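Local coordinates for protein dihydrodipicolinate synthase (Agrobacterium tumefaciens, PDB 3B4U) that probably condenses pyruvate with aspartate semialdehyde in lysine biosynthesis, or acts as a related pyruvate-dependent lyase, at residues B[30-35]-B[258-263]. Sequence-based numbering, arbitrary orientation.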
loop_
_atom_site.group_PDB
_atom_site.type_symbol
_atom_site.label_atom_id
_atom_site.label_comp_id
_atom_site.label_asym_id
_atom_site.label_seq_id
_atom_site.Cartn_x
_atom_site.Cartn_y
_atom_site.Cartn_z
ATOM N N ALA B 30 24.137 10.298 1.498
ATOM C CA ALA B 30 23.458 11.554 1.196
ATOM C C ALA B 30 24.470 12.679 0.995
ATOM O O ALA B 30 24.370 13.460 0.053
ATOM C CB ALA B 30 22.483 11.907 2.304
ATOM N N ARG B 31 25.450 12.791 1.889
ATOM C CA ARG B 31 26.451 13.842 1.771
ATOM C C ARG B 31 27.230 13.710 0.471
ATOM O O ARG B 31 27.546 14.712 -0.172
ATOM C CB ARG B 31 27.430 13.785 2.932
ATOM C CG ARG B 31 26.828 14.236 4.245
ATOM C CD ARG B 31 26.663 15.736 4.330
ATOM N NE ARG B 31 26.332 16.183 5.695
ATOM C CZ ARG B 31 25.907 17.408 6.010
ATOM N NH1 ARG B 31 25.633 17.675 7.269
ATOM N NH2 ARG B 31 25.745 18.361 5.108
ATOM N N ARG B 32 27.553 12.488 0.080
ATOM C CA ARG B 32 28.258 12.239 -1.188
ATOM C C ARG B 32 27.405 12.696 -2.365
ATOM O O ARG B 32 27.887 13.381 -3.274
ATOM C CB ARG B 32 28.624 10.757 -1.286
ATOM C CG ARG B 32 29.146 10.361 -2.664
ATOM C CD ARG B 32 29.756 8.956 -2.683
ATOM N NE ARG B 32 28.789 7.972 -2.201
ATOM C CZ ARG B 32 29.029 7.006 -1.332
ATOM N NH1 ARG B 32 30.251 6.802 -0.881
ATOM N NH2 ARG B 32 28.047 6.244 -0.912
ATOM N N CYS B 33 26.130 12.323 -2.389
ATOM C CA CYS B 33 25.262 12.721 -3.481
ATOM C C CYS B 33 25.082 14.234 -3.566
ATOM O O CYS B 33 25.109 14.815 -4.671
ATOM C CB CYS B 33 23.897 12.030 -3.317
ATOM S SG CYS B 33 23.911 10.252 -3.643
ATOM N N LEU B 34 24.930 14.878 -2.421
ATOM C CA LEU B 34 24.871 16.335 -2.376
ATOM C C LEU B 34 26.160 16.967 -2.872
ATOM O O LEU B 34 26.143 17.831 -3.755
ATOM C CB LEU B 34 24.518 16.790 -0.960
ATOM C CG LEU B 34 23.105 16.446 -0.471
ATOM C CD1 LEU B 34 23.009 16.603 1.033
ATOM C CD2 LEU B 34 22.026 17.271 -1.151
ATOM N N SER B 35 27.296 16.449 -2.446
ATOM C CA SER B 35 28.588 16.970 -2.891
ATOM C C SER B 35 28.819 16.807 -4.383
ATOM O O SER B 35 29.477 17.637 -5.021
ATOM C CB SER B 35 29.711 16.253 -2.114
ATOM O OG SER B 35 31.011 16.637 -2.570
ATOM N N THR B 258 31.198 2.827 -5.476
ATOM C CA THR B 258 31.752 3.330 -4.215
ATOM C C THR B 258 32.690 2.364 -3.509
ATOM O O THR B 258 33.410 2.775 -2.610
ATOM C CB THR B 258 30.635 3.682 -3.210
ATOM O OG1 THR B 258 29.942 2.494 -2.845
ATOM C CG2 THR B 258 29.663 4.701 -3.804
ATOM N N GLY B 259 32.600 1.082 -3.845
ATOM C CA GLY B 259 33.264 0.006 -3.105
ATOM C C GLY B 259 32.618 -0.367 -1.785
ATOM O O GLY B 259 33.163 -1.178 -1.042
ATOM N N GLU B 260 31.468 0.223 -1.474
ATOM C CA GLU B 260 30.756 -0.047 -0.226
ATOM C C GLU B 260 29.890 -1.276 -0.391
ATOM O O GLU B 260 28.933 -1.280 -1.170
ATOM C CB GLU B 260 29.937 1.175 0.197
ATOM C CG GLU B 260 30.808 2.383 0.540
ATOM C CD GLU B 260 30.087 3.679 0.678
ATOM O OE1 GLU B 260 28.853 3.716 0.567
ATOM O OE2 GLU B 260 30.783 4.678 0.929
ATOM N N THR B 261 30.192 -2.332 0.354
ATOM C CA THR B 261 29.467 -3.585 0.245
ATOM C C THR B 261 28.059 -3.528 0.849
ATOM O O THR B 261 27.238 -4.373 0.510
ATOM C CB THR B 261 30.250 -4.742 0.920
ATOM O OG1 THR B 261 30.457 -4.394 2.281
ATOM C CG2 THR B 261 31.595 -4.956 0.239
ATOM N N ILE B 262 27.815 -2.574 1.739
ATOM C CA ILE B 262 26.537 -2.514 2.465
ATOM C C ILE B 262 25.320 -2.499 1.532
ATOM O O ILE B 262 24.275 -3.057 1.854
ATOM C CB ILE B 262 26.522 -1.318 3.442
ATOM C CG1 ILE B 262 25.396 -1.418 4.493
ATOM C CG2 ILE B 262 26.443 0.009 2.712
ATOM C CD1 ILE B 262 25.810 -2.191 5.695
ATOM N N TRP B 263 25.447 -1.917 0.344
ATOM C CA TRP B 263 24.287 -1.626 -0.491
ATOM C C TRP B 263 23.668 -2.844 -1.086
ATOM O O TRP B 263 22.529 -2.747 -1.495
ATOM C CB TRP B 263 24.662 -0.625 -1.582
ATOM C CG TRP B 263 25.176 0.609 -0.982
ATOM C CD1 TRP B 263 26.478 0.959 -0.847
ATOM C CD2 TRP B 263 24.404 1.638 -0.339
ATOM N NE1 TRP B 263 26.580 2.134 -0.166
ATOM C CE2 TRP B 263 25.314 2.575 0.163
ATOM C CE3 TRP B 263 23.024 1.869 -0.163
ATOM C CZ2 TRP B 263 24.897 3.709 0.853
ATOM C CZ3 TRP B 263 22.613 2.988 0.523
ATOM C CH2 TRP B 263 23.536 3.911 1.011
#
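Thr258 lays its CG2 methyl over the centre of one face of the Arg32 guanidinium, with CG2 3.4 Å from Arg32 CZ. The same flat group is held at its edge by Glu260, whose carboxylate comes from the opposite direction and is gripped end-on by two nitrogens. Arg32 NH1 gives a nearly straight bond (178°) to Glu260 OE2 at 2.8 Å, and Arg32 NH2 reaches Glu260 OE1 at 3.0 Å. The salt bridge is far from coplanar: the two planes are turned 49° apart, and each oxygen is met from above the carboxylate plane. The Arg32 side chain runs out from helix 23-35 with CG anti to the backbone N (chi1 170°) and bends at chi3, which turns the guanidinium toward Glu260.

Glu260 OE1 has a second donor. It lies in the plane of the Trp263 ring and takes the NE1 hydrogen on its anti lone pair, 2.9 Å from Trp263 NE1, so three N-H groups hold the carboxylate and restrict its rotation. NH2 of Arg32 also bonds His29 ND1, three residues earlier on the same helix, and the His29 ring meets Trp263.

The Thr258 hydroxyl bonds Val254 O, and its OG1 accepts from Glu260 N at 3.1 Å, an ST turn spanning Gly259, the first residue past helix 246-258, which has positive phi. An end-on Arg-Glu salt bridge, buttressed by a tryptophan N-H, thus ties helix 23-35 to the loop between helices 246-258 and 275-289, in the helical C-terminal region that follows the eight strands of the (beta/alpha)8 barrel.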